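Local structure of fructokinase (Silicibacter sp., 3C8U) at residues L63-L68 / P75-P80; R71-L74 / P80-F83; D59-D64 / E86-L91; G29-G34 / G185-N190; P104-D107 / I112-A115. The protein probably catalyses the ATP-dependent phosphorylation of fructose, as a fructokinase whose fold and phosphate-binding loop resemble those of P-loop kinases. All coordinates share one frame; numbering follows the deposited sequence. Where two conformers were deposited one is given.

Contact 1. Residues L63-L68 / P75-P80; sequences LDNRLL and PRKGAP
Lys77 runs out fully extended to segment 63-68 and meets both Asn65 and Leu68 at about a right angle. Its CG stands anti to the backbone N (chi1 -169°), a torsion that aims the straight chain past Leu68 and delivers the amine to Asn65. Midway along, Leu68 presents a single methyl: CD1 lies 3.7 Å from Lys77 CG and packs equally close to CD. At the tip, Lys77 NZ donates a 2.8 Å hydrogen bond to Asn65 OD1. The amine sits above the carbonyl plane, 38° out of it. A water adds a second link, accepting from Lys77 NZ at 3.0 Å and donating to Leu63 O at 2.8 Å. Asp111 ties the two tips together: its carboxylate forms a salt bridge with Lys77 and accepts from Asn65 ND2. Asn65 opens the short helix 65-68, whose N-cap is Asp64; Asp64 OD2 receives Arg66 N and Arg66 NE from opposite faces of the carboxylate. Across from it, Lys77 and Gly78 form the corner of a type II turn from Arg76 to Ala79. A methionine at Lys77 would probably keep some of the packing on Leu68 but leave Asn65 OD1 and Asp111 without their cationic partner. The chemistry is thus graded, apolar along the shaft and polar at the end, where carboxylate, amide and water oxygens together probably stabilise the positive charge.

Contact 2. Residues R71-L74 / P80-F83; sequences RGLL and PETF
Leu73 makes the apolar part of this contact, facing the 3-10 turn at 80-82 and touching Glu81 and Thr82. Its CD2 methyl comes within 3.7 Å of Glu81 CG, the two side chains crossing obliquely, while CD1 lies 4.0 Å from Glu81 O. Nearer the backbone, Leu73 CB and Thr82 CG2 are 4.2 Å apart. That Thr82 methyl also approaches Leu73 O, at 4.1 Å. The CA atoms of Leu73 and Thr82 are 6.9 Å apart. Leu73 and Thr82 both rest in addition on Leu68 of helix 65-68. The position of Leu73 follows from a Schellman motif that ends this helical region: Gly72, with positive phi, is the C-prime residue, Gly72 N bonds to Glu69 O, and Leu73 N returns to Leu68 O. The chain therefore turns sharply just before the leucine. Polar bonds hold the second segment in shape from within its own loop. Glu81 has CG between the backbone N and the carbonyl carbon (chi1 63°) and bends again at chi2 (-96°); its aliphatic part lies against Leu73 while OE2 forms a salt bridge with Arg76. Thr82 OG1 accepts from Gly78 N and donates to Ala79 O, which fixes the rotation that leaves CG2 facing the leucine. Among backbone bonds, Phe83 N closes the 3-10 turn on Pro80 O at 3.0 Å, and Thr82 also has a backbone hydrogen bond with Leu63.

Contact 3. Residues D59-D64 / E86-L91; sequences DGFHLD and EGFQRL
Phe61 and Phe88 bring their backbones together, with CA atoms 6.2 Å apart, where the 3-10 turn 59-61 abuts the early part of helix 85-97. The Phe61 ring does nearly all the touching and lies against the helix itself. Phe88 CA stands over one face, 3.8 Å from the ring centroid and 18° off its normal, a CH-pi contact. Gly87 has no side chain, which lets Phe61 CE1 come within 3.5 Å of Gly87 C. On the opposite side of the ring from CE1, Phe61 CD2 meets Phe88 CD1 at 3.8 Å; the two rings are oblique, their planes at 56° and their centroids 5.5 Å apart. A chi1 of 179° points Phe88 CG directly away from its own backbone N and sends the side chain across that of Phe61 at about a right angle. Farther round, Leu91 CD2 packs on Phe61 CE2 at 3.4 Å, and Leu91 CB lies near CZ. Pro104 of the following hairpin touches the Phe61 ring as well. Within the turn, His62 ND1 donates to Asp59 O in the carbonyl plane, on a lone pair, and His62 N bonds to the same oxygen; the imidazole is thereby fixed in its rotation. The backbone of Phe61 pairs with Asp84, whose OD1 accepts from Gly87 N. The contact is van der Waals and CH-pi in kind, the ring lying on helix backbone as well as on Phe88 and Leu91, so it probably depends on close fit more than on any directed polar bond.

Contact 4. Residues G29-G34 / G185-N190; sequences GAPGSG and GNDLAN
Pro31 presses its ring on the first turn of helix 186-195, and its CA lies 5.9 Å from that of Asp187. CB, the first atom out, is met by Asp187 on three counts: the side-chain CB and OD1 and the backbone O all stand 4.0 Å away. CG, the outermost carbon, goes deeper, to 3.6 Å from Asp187 O, and lies 4.2 Å from Asn190 CB, one turn on. The proline ring and the Asn190 side chain cross at about a right angle. Asp187 keeps its other oxygen, OD2, for a salt bridge with Arg168 of helix 158-171, while Asn190 ND2 makes a weak bond to Asn186 OD1, one helical turn back. Ile194, a turn further on, also touches Pro31. The proline is presented by a type II turn from Ala30 to Ser33, with Gly32 at positive phi. Ala30 O clasps the turn shut by accepting both Ser33 N at 2.9 Å and Ser33 OG at 2.8 Å, the hydroxyl arriving in the carbonyl plane, on a lone pair. Gly29 would hardly tolerate a side chain, since a beta carbon would collide with Ser33 OG. Segment 29-34 links strand 23-28 to helix 36-48 and fits the glycine-rich P-loop, or Walker A motif, which in kinases of this kind wraps the phosphates of the nucleotide.

Contact 5. Residues P104-D107 / I112-A115; sequences PLFD and IAIA
Pro104 opens the pairing with Ile114 and Ala115: its CB comes to 3.3 Å from Ile114 O and lies 4.0 Å from Ala115 CA. Leu105 follows as a hydrogen-bonded antiparallel pair with Ile114. Leu105 N donates to Ile114 O at 3.1 Å, and Ile114 N returns to Leu105 O at 2.8 Å with a nearly straight N-H. Both donors are tilted somewhat from the carbonyl planes. Phe106 pairs with Ala113 without hydrogen bonds, the CA atoms only 4.2 Å apart. Its chi1 of -165° swings CG away from the backbone N and brings the ring to the neighbouring strand, CD1 reaching Ile112 O at 3.4 Å and the Ala113 methyl at 4.0 Å. The same ring stacks with His62 from the loop that follows strand 53-57. With an alanine here, the His62 imidazole would probably lose its stacking partner and the Ala113 methyl its cover. Asp107 ends the segment, hydrogen-bonded again, now to Ile112: Asp107 N reaches Ile112 O at 2.7 Å, nearly along the C=O axis, whereas the return bond from Ile112 N to Asp107 O is weak. The carboxylate turns to Arg110 in the hairpin loop, where OD2 forms a salt bridge. Segments 104-107 and 112-114 run at 149° to each other, an antiparallel pair with a marked twist. Apolar contacts lie on both faces, Phe106 with Ala113 on one and Asp107 CB beside Ile112 and Ile114 on the other, but the pairing here probably rests chiefly on the main-chain bonds.

How the contacts relate
Contacts 1 and 2 share Pro80, have centres about 4 Å apart and fold the loop between helices 65-68 and 85-97; Arg76 NH2 and Glu81 OE2, 2.7 Å apart, bridge them. Contact 3 shares Leu63 and Asp64 with contact 1, and Leu63 N lies 2.9 Å from Thr82 O of contact 2. Contact 5, centred about 10 Å from contact 3, touches it where Gly60 meets Pro104 and Ala113. Contact 4 holds the probable phosphate-binding loop and joins contact 1 through Lys77 O and Asn186 ND2, though its nearest atoms are about 10 Å from contact 5. His62, Lys77 and Phe106 cluster: Lys77 CG lies 3.8 Å from His62 CD2 and Lys77 NZ 4.0 Å from Phe106 CZ.

Contact 1. Residues L63-L68 / P75-P80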
# COMPACT_ATOMS: atom_id res chain seq x y z
N LEU A 63 0.05 -4.13 -13.42
CA LEU A 63 0.21 -4.34 -14.86
C LEU A 63 -1.07 -3.93 -15.56
O LEU A 63 -2.16 -4.02 -14.99
CB LEU A 63 0.46 -5.82 -15.15
CG LEU A 63 1.78 -6.40 -14.67
CD1 LEU A 63 1.92 -7.82 -15.26
CD2 LEU A 63 2.91 -5.49 -15.06
N ASP A 64 -0.94 -3.55 -16.83
CA ASP A 64 -2.12 -3.22 -17.65
C ASP A 64 -2.86 -4.49 -18.03
O ASP A 64 -2.27 -5.56 -18.15
CB ASP A 64 -1.72 -2.46 -18.91
CG ASP A 64 -2.91 -1.85 -19.65
OD1 ASP A 64 -3.39 -0.77 -19.21
OD2 ASP A 64 -3.30 -2.40 -20.70
N ASN A 65 -4.14 -4.34 -18.26
CA ASN A 65 -5.00 -5.46 -18.66
C ASN A 65 -4.50 -6.14 -19.93
O ASN A 65 -4.72 -7.33 -20.15
CB ASN A 65 -6.45 -4.98 -18.85
CG ASN A 65 -7.10 -4.61 -17.57
OD1 ASN A 65 -6.54 -4.88 -16.51
ND2 ASN A 65 -8.27 -3.98 -17.64
N ARG A 66 -3.80 -5.37 -20.76
CA ARG A 66 -3.38 -5.87 -22.08
C ARG A 66 -2.22 -6.83 -21.90
O ARG A 66 -1.92 -7.64 -22.75
CB ARG A 66 -3.01 -4.74 -23.03
CG ARG A 66 -1.62 -4.21 -22.84
CD ARG A 66 -1.41 -3.03 -23.75
NE ARG A 66 -2.13 -1.86 -23.26
CZ ARG A 66 -2.10 -0.67 -23.86
NH1 ARG A 66 -1.38 -0.51 -24.96
NH2 ARG A 66 -2.77 0.34 -23.38
N LEU A 67 -1.60 -6.77 -20.72
CA LEU A 67 -0.56 -7.73 -20.38
C LEU A 67 -1.17 -8.89 -19.60
O LEU A 67 -0.78 -10.05 -19.78
CB LEU A 67 0.56 -7.07 -19.57
CG LEU A 67 1.47 -6.14 -20.36
CD1 LEU A 67 2.73 -5.84 -19.58
CD2 LEU A 67 1.80 -6.78 -21.68
N LEU A 68 -2.10 -8.56 -18.71
CA LEU A 68 -2.68 -9.55 -17.80
C LEU A 68 -3.47 -10.60 -18.57
O LEU A 68 -3.42 -11.81 -18.28
CB LEU A 68 -3.59 -8.88 -16.77
CG LEU A 68 -2.91 -8.01 -15.68
CD1 LEU A 68 -3.96 -7.42 -14.72
CD2 LEU A 68 -1.85 -8.82 -14.92
N PRO A 75 -8.64 -12.20 -14.31
CA PRO A 75 -9.61 -12.34 -13.21
C PRO A 75 -9.02 -12.21 -11.81
O PRO A 75 -9.77 -12.11 -10.83
CB PRO A 75 -10.20 -13.74 -13.42
CG PRO A 75 -9.48 -14.37 -14.51
CD PRO A 75 -8.52 -13.40 -15.14
N ARG A 76 -7.70 -12.17 -11.72
CA ARG A 76 -7.01 -12.07 -10.43
C ARG A 76 -6.28 -10.74 -10.25
O ARG A 76 -5.41 -10.58 -9.39
CB ARG A 76 -6.01 -13.22 -10.29
CG ARG A 76 -6.60 -14.56 -9.90
CD ARG A 76 -5.57 -15.66 -10.16
NE ARG A 76 -4.35 -15.52 -9.36
CZ ARG A 76 -4.36 -15.69 -8.05
NH1 ARG A 76 -5.51 -15.98 -7.47
NH2 ARG A 76 -3.26 -15.56 -7.33
N LYS A 77 -6.63 -9.78 -11.09
CA LYS A 77 -6.06 -8.44 -10.97
C LYS A 77 -6.16 -7.99 -9.54
O LYS A 77 -7.23 -8.01 -8.95
CB LYS A 77 -6.73 -7.42 -11.87
CG LYS A 77 -5.98 -6.10 -11.96
CD LYS A 77 -6.50 -5.24 -13.11
CE LYS A 77 -5.74 -3.93 -13.21
NZ LYS A 77 -6.08 -3.08 -14.36
N GLY A 78 -5.02 -7.62 -8.98
CA GLY A 78 -4.95 -7.27 -7.57
C GLY A 78 -4.08 -8.22 -6.79
O GLY A 78 -3.55 -7.86 -5.74
N ALA A 79 -3.96 -9.42 -7.31
CA ALA A 79 -3.05 -10.42 -6.75
C ALA A 79 -1.60 -9.99 -6.96
O ALA A 79 -1.29 -9.22 -7.89
CB ALA A 79 -3.30 -11.83 -7.38
N PRO A 80 -0.69 -10.49 -6.12
CA PRO A 80 0.69 -9.99 -6.18
C PRO A 80 1.29 -10.14 -7.57
O PRO A 80 2.03 -9.29 -8.04
CB PRO A 80 1.44 -10.86 -5.18
CG PRO A 80 0.45 -11.53 -4.37
CD PRO A 80 -0.90 -11.43 -5.01
O HOH W 1 -3.50 -1.53 -14.73

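Contact 2. Residues R71-L74 / P80-F83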
# COMPACT_ATOMS: atom_id res chain seq x y z
N ARG A 71 -2.03 -13.66 -20.22
CA ARG A 71 -1.29 -14.43 -19.19
C ARG A 71 -2.25 -15.18 -18.32
O ARG A 71 -1.86 -15.92 -17.40
CB ARG A 71 -0.45 -13.53 -18.30
CG ARG A 71 0.82 -13.04 -18.95
CD ARG A 71 1.56 -12.08 -18.02
NE ARG A 71 2.39 -11.16 -18.80
CZ ARG A 71 3.35 -10.40 -18.30
NH1 ARG A 71 3.64 -10.44 -17.00
NH2 ARG A 71 4.04 -9.60 -19.10
N GLY A 72 -3.51 -14.95 -18.61
CA GLY A 72 -4.60 -15.60 -17.90
C GLY A 72 -4.87 -15.03 -16.52
O GLY A 72 -5.62 -15.62 -15.74
N LEU A 73 -4.28 -13.87 -16.25
CA LEU A 73 -4.31 -13.22 -14.93
C LEU A 73 -5.42 -12.17 -14.73
O LEU A 73 -5.58 -11.59 -13.66
CB LEU A 73 -2.96 -12.56 -14.65
CG LEU A 73 -1.81 -13.52 -14.39
CD1 LEU A 73 -0.49 -12.77 -14.43
CD2 LEU A 73 -2.04 -14.26 -13.05
N LEU A 74 -6.21 -11.94 -15.76
CA LEU A 74 -7.13 -10.82 -15.68
C LEU A 74 -8.12 -10.98 -14.50
O LEU A 74 -8.43 -10.02 -13.78
CB LEU A 74 -7.86 -10.62 -17.01
CG LEU A 74 -8.61 -9.30 -17.11
CD1 LEU A 74 -7.67 -8.11 -16.94
CD2 LEU A 74 -9.34 -9.22 -18.46
N PRO A 80 -0.69 -10.49 -6.12
CA PRO A 80 0.69 -9.99 -6.18
C PRO A 80 1.29 -10.14 -7.57
O PRO A 80 2.03 -9.29 -8.04
CB PRO A 80 1.44 -10.86 -5.18
CG PRO A 80 0.45 -11.53 -4.37
CD PRO A 80 -0.90 -11.43 -5.01
N GLU A 81 0.98 -11.26 -8.22
CA GLU A 81 1.61 -11.56 -9.52
C GLU A 81 1.09 -10.64 -10.64
O GLU A 81 1.63 -10.60 -11.76
CB GLU A 81 1.46 -13.02 -9.91
CG GLU A 81 0.05 -13.45 -10.11
CD GLU A 81 -0.56 -14.10 -8.88
OE1 GLU A 81 -0.30 -13.65 -7.72
OE2 GLU A 81 -1.33 -15.06 -9.11
N THR A 82 0.09 -9.86 -10.31
CA THR A 82 -0.46 -8.88 -11.24
C THR A 82 0.18 -7.50 -11.11
O THR A 82 -0.21 -6.56 -11.78
CB THR A 82 -2.01 -8.82 -11.16
OG1 THR A 82 -2.45 -8.13 -9.98
CG2 THR A 82 -2.56 -10.24 -11.21
N PHE A 83 1.18 -7.41 -10.26
CA PHE A 83 1.94 -6.15 -10.10
C PHE A 83 3.30 -6.23 -10.76
O PHE A 83 3.88 -7.29 -10.89
CB PHE A 83 2.12 -5.81 -8.62
CG PHE A 83 0.87 -5.27 -7.97
CD1 PHE A 83 -0.09 -6.12 -7.50
CD2 PHE A 83 0.65 -3.91 -7.90
CE1 PHE A 83 -1.24 -5.64 -6.96
CE2 PHE A 83 -0.53 -3.42 -7.35
CZ PHE A 83 -1.46 -4.28 -6.89

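Contact 3. Residues D59-D64 / E86-L91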
# COMPACT_ATOMS: atom_id res chain seq x y z
N ASP A 59 -0.31 1.11 -5.94
CA ASP A 59 -1.34 0.69 -6.91
C ASP A 59 -0.96 1.02 -8.36
O ASP A 59 -1.43 0.38 -9.31
CB ASP A 59 -2.71 1.32 -6.60
CG ASP A 59 -3.55 0.47 -5.66
OD1 ASP A 59 -3.21 -0.72 -5.43
OD2 ASP A 59 -4.58 0.99 -5.18
N GLY A 60 -0.14 2.04 -8.49
CA GLY A 60 0.28 2.54 -9.81
C GLY A 60 1.09 1.50 -10.55
O GLY A 60 1.39 1.63 -11.74
N PHE A 61 1.44 0.45 -9.82
CA PHE A 61 2.31 -0.61 -10.33
C PHE A 61 1.58 -1.84 -10.78
O PHE A 61 2.20 -2.85 -11.12
CB PHE A 61 3.42 -0.92 -9.31
CG PHE A 61 4.47 0.15 -9.30
CD1 PHE A 61 5.51 0.11 -10.21
CD2 PHE A 61 4.32 1.27 -8.49
CE1 PHE A 61 6.43 1.11 -10.26
CE2 PHE A 61 5.23 2.30 -8.55
CZ PHE A 61 6.29 2.23 -9.42
N HIS A 62 0.26 -1.75 -10.83
CA HIS A 62 -0.50 -2.80 -11.50
C HIS A 62 -0.01 -2.90 -12.93
O HIS A 62 0.24 -1.90 -13.61
CB HIS A 62 -1.99 -2.49 -11.61
CG HIS A 62 -2.81 -2.81 -10.41
ND1 HIS A 62 -3.06 -1.88 -9.43
CD2 HIS A 62 -3.51 -3.92 -10.08
CE1 HIS A 62 -3.86 -2.42 -8.52
NE2 HIS A 62 -4.17 -3.65 -8.91
N LEU A 63 0.05 -4.13 -13.42
CA LEU A 63 0.21 -4.34 -14.86
C LEU A 63 -1.07 -3.93 -15.56
O LEU A 63 -2.16 -4.02 -14.99
CB LEU A 63 0.46 -5.82 -15.15
CG LEU A 63 1.78 -6.40 -14.67
CD1 LEU A 63 1.92 -7.82 -15.26
CD2 LEU A 63 2.91 -5.49 -15.06
N ASP A 64 -0.94 -3.55 -16.83
CA ASP A 64 -2.12 -3.22 -17.65
C ASP A 64 -2.86 -4.49 -18.03
O ASP A 64 -2.27 -5.56 -18.15
CB ASP A 64 -1.72 -2.46 -18.91
CG ASP A 64 -2.91 -1.85 -19.65
OD1 ASP A 64 -3.39 -0.77 -19.21
OD2 ASP A 64 -3.30 -2.40 -20.70
N GLU A 86 9.26 -5.69 -9.90
CA GLU A 86 10.61 -5.20 -10.13
C GLU A 86 10.60 -3.67 -10.29
O GLU A 86 11.49 -2.97 -9.81
CB GLU A 86 11.28 -5.88 -11.35
CG GLU A 86 11.45 -7.41 -11.26
CD GLU A 86 12.45 -7.99 -12.28
OE1 GLU A 86 13.65 -7.65 -12.20
OE2 GLU A 86 12.04 -8.77 -13.17
N GLY A 87 9.58 -3.16 -10.95
CA GLY A 87 9.42 -1.70 -11.13
C GLY A 87 9.12 -1.01 -9.82
O GLY A 87 9.66 0.06 -9.51
N PHE A 88 8.27 -1.64 -9.02
CA PHE A 88 7.92 -1.07 -7.68
C PHE A 88 9.17 -1.07 -6.82
O PHE A 88 9.48 -0.11 -6.12
CB PHE A 88 6.81 -1.90 -7.02
CG PHE A 88 6.41 -1.41 -5.64
CD1 PHE A 88 6.04 -0.09 -5.43
CD2 PHE A 88 6.41 -2.28 -4.59
CE1 PHE A 88 5.66 0.34 -4.17
CE2 PHE A 88 6.02 -1.86 -3.32
CZ PHE A 88 5.66 -0.55 -3.12
N GLN A 89 9.89 -2.18 -6.87
CA GLN A 89 11.12 -2.30 -6.09
C GLN A 89 12.11 -1.20 -6.49
O GLN A 89 12.75 -0.60 -5.64
CB GLN A 89 11.75 -3.69 -6.23
CG GLN A 89 13.00 -3.87 -5.40
CD GLN A 89 13.48 -5.31 -5.40
OE1 GLN A 89 13.66 -5.93 -4.35
NE2 GLN A 89 13.68 -5.85 -6.59
N ARG A 90 12.19 -0.95 -7.79
CA ARG A 90 13.10 0.06 -8.33
C ARG A 90 12.73 1.44 -7.81
O ARG A 90 13.58 2.25 -7.49
CB ARG A 90 13.15 0.05 -9.86
CG ARG A 90 14.09 -1.00 -10.42
CD ARG A 90 14.33 -0.88 -11.94
NE ARG A 90 13.15 -1.20 -12.72
CZ ARG A 90 12.86 -2.44 -13.09
NH1 ARG A 90 13.69 -3.42 -12.75
NH2 ARG A 90 11.76 -2.69 -13.79
N LEU A 91 11.43 1.70 -7.72
CA LEU A 91 10.93 2.98 -7.17
C LEU A 91 11.34 3.16 -5.72
O LEU A 91 11.84 4.22 -5.32
CB LEU A 91 9.39 3.11 -7.31
CG LEU A 91 8.76 4.20 -6.41
CD1 LEU A 91 9.23 5.63 -6.82
CD2 LEU A 91 7.27 4.11 -6.44

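Contact 4. Residues G29-G34 / G185-N190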
# COMPACT_ATOMS: atom_id res chain seq x y z
N GLY A 29 -1.65 -3.05 4.37
CA GLY A 29 -2.99 -3.54 4.64
C GLY A 29 -3.40 -4.70 3.76
O GLY A 29 -2.58 -5.46 3.24
N ALA A 30 -4.70 -4.86 3.67
CA ALA A 30 -5.34 -5.80 2.78
C ALA A 30 -6.45 -5.06 2.03
O ALA A 30 -6.84 -3.96 2.43
CB ALA A 30 -5.89 -7.01 3.56
N PRO A 31 -6.92 -5.63 0.91
CA PRO A 31 -8.08 -5.07 0.24
C PRO A 31 -9.23 -4.90 1.22
O PRO A 31 -9.60 -5.82 1.97
CB PRO A 31 -8.42 -6.12 -0.84
CG PRO A 31 -7.14 -6.87 -1.05
CD PRO A 31 -6.50 -6.91 0.31
N GLY A 32 -9.76 -3.69 1.19
CA GLY A 32 -10.87 -3.28 2.05
C GLY A 32 -10.44 -2.73 3.38
O GLY A 32 -11.26 -2.43 4.23
N SER A 33 -9.13 -2.61 3.58
CA SER A 33 -8.62 -2.21 4.92
C SER A 33 -8.78 -0.71 5.18
O SER A 33 -8.66 -0.24 6.31
CB SER A 33 -7.17 -2.62 5.12
OG SER A 33 -6.31 -1.91 4.24
N GLY A 34 -9.03 0.03 4.12
CA GLY A 34 -9.13 1.51 4.20
C GLY A 34 -7.81 2.17 4.59
O GLY A 34 -7.75 3.15 5.33
N GLY A 185 -14.48 -13.53 -4.27
CA GLY A 185 -13.55 -13.99 -5.25
C GLY A 185 -12.21 -13.37 -4.89
O GLY A 185 -11.68 -13.50 -3.78
N ASN A 186 -11.70 -12.67 -5.87
CA ASN A 186 -10.38 -12.03 -5.85
C ASN A 186 -9.97 -11.37 -4.52
O ASN A 186 -9.09 -11.85 -3.80
CB ASN A 186 -10.43 -10.96 -6.95
CG ASN A 186 -9.09 -10.52 -7.44
OD1 ASN A 186 -8.04 -11.13 -7.18
ND2 ASN A 186 -9.13 -9.43 -8.20
N ASP A 187 -10.57 -10.21 -4.28
CA ASP A 187 -10.17 -9.36 -3.15
C ASP A 187 -9.96 -10.18 -1.88
O ASP A 187 -8.93 -10.03 -1.19
CB ASP A 187 -11.16 -8.22 -2.91
CG ASP A 187 -11.01 -7.08 -3.91
OD1 ASP A 187 -9.89 -6.91 -4.43
OD2 ASP A 187 -12.00 -6.36 -4.18
N LEU A 188 -10.90 -11.08 -1.60
CA LEU A 188 -10.90 -11.81 -0.30
C LEU A 188 -9.86 -12.92 -0.33
O LEU A 188 -9.27 -13.24 0.69
CB LEU A 188 -12.29 -12.39 0.09
CG LEU A 188 -13.19 -11.59 1.06
CD1 LEU A 188 -14.17 -12.57 1.74
CD2 LEU A 188 -12.43 -10.77 2.13
N ALA A 189 -9.64 -13.48 -1.52
CA ALA A 189 -8.61 -14.51 -1.70
C ALA A 189 -7.25 -13.87 -1.43
O ALA A 189 -6.35 -14.46 -0.82
CB ALA A 189 -8.65 -15.13 -3.12
N ASN A 190 -7.14 -12.63 -1.87
CA ASN A 190 -5.87 -11.86 -1.69
C ASN A 190 -5.67 -11.54 -0.22
O ASN A 190 -4.58 -11.64 0.33
CB ASN A 190 -5.88 -10.57 -2.53
CG ASN A 190 -5.82 -10.86 -4.04
OD1 ASN A 190 -5.39 -11.94 -4.47
ND2 ASN A 190 -6.33 -9.93 -4.83

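Contact 5. Residues P104-D107 / I112-A115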
# COMPACT_ATOMS: atom_id res chain seq x y z
N PRO A 104 3.73 6.37 -11.13
CA PRO A 104 2.37 6.26 -11.64
C PRO A 104 1.33 6.21 -10.57
O PRO A 104 1.63 5.88 -9.43
CB PRO A 104 2.37 4.93 -12.39
CG PRO A 104 3.53 4.13 -11.80
CD PRO A 104 4.46 5.08 -11.15
N LEU A 105 0.13 6.59 -10.98
CA LEU A 105 -1.06 6.58 -10.14
C LEU A 105 -2.11 5.70 -10.80
O LEU A 105 -2.33 5.80 -12.01
CB LEU A 105 -1.62 8.01 -9.92
CG LEU A 105 -0.80 8.95 -9.01
CD1 LEU A 105 -1.45 10.36 -8.87
CD2 LEU A 105 -0.57 8.28 -7.66
N PHE A 106 -2.76 4.87 -10.01
CA PHE A 106 -3.84 4.01 -10.51
C PHE A 106 -5.15 4.77 -10.55
O PHE A 106 -5.54 5.39 -9.57
CB PHE A 106 -3.98 2.75 -9.64
CG PHE A 106 -4.79 1.67 -10.28
CD1 PHE A 106 -4.35 1.03 -11.42
CD2 PHE A 106 -6.01 1.31 -9.74
CE1 PHE A 106 -5.12 0.01 -12.00
CE2 PHE A 106 -6.78 0.31 -10.33
CZ PHE A 106 -6.32 -0.33 -11.46
N ASP A 107 -5.78 4.71 -11.71
CA ASP A 107 -7.13 5.27 -11.94
C ASP A 107 -8.19 4.16 -11.85
O ASP A 107 -8.38 3.36 -12.76
CB ASP A 107 -7.17 6.00 -13.29
CG ASP A 107 -8.55 6.61 -13.62
OD1 ASP A 107 -9.56 6.26 -12.97
OD2 ASP A 107 -8.60 7.42 -14.57
N ILE A 112 -6.91 1.63 -15.20
CA ILE A 112 -5.52 1.77 -15.68
C ILE A 112 -4.60 2.50 -14.73
O ILE A 112 -5.01 3.31 -13.88
CB ILE A 112 -5.46 2.53 -17.06
CG1 ILE A 112 -6.10 3.93 -16.93
CG2 ILE A 112 -6.13 1.73 -18.19
CD1 ILE A 112 -6.12 4.73 -18.26
N ALA A 113 -3.32 2.22 -14.92
CA ALA A 113 -2.25 2.92 -14.21
C ALA A 113 -1.67 3.98 -15.14
O ALA A 113 -1.30 3.70 -16.28
CB ALA A 113 -1.17 1.93 -13.73
N ILE A 114 -1.67 5.21 -14.66
CA ILE A 114 -1.22 6.36 -15.45
C ILE A 114 0.24 6.70 -15.10
O ILE A 114 0.54 7.12 -13.98
CB ILE A 114 -2.09 7.63 -15.19
CG1 ILE A 114 -3.58 7.36 -15.45
CG2 ILE A 114 -1.61 8.79 -16.08
CD1 ILE A 114 -3.88 7.06 -16.90
N ALA A 115 1.13 6.52 -16.06
CA ALA A 115 2.54 6.87 -15.85
C ALA A 115 2.66 8.38 -15.84
O ALA A 115 1.94 9.08 -16.54
CB ALA A 115 3.46 6.27 -16.92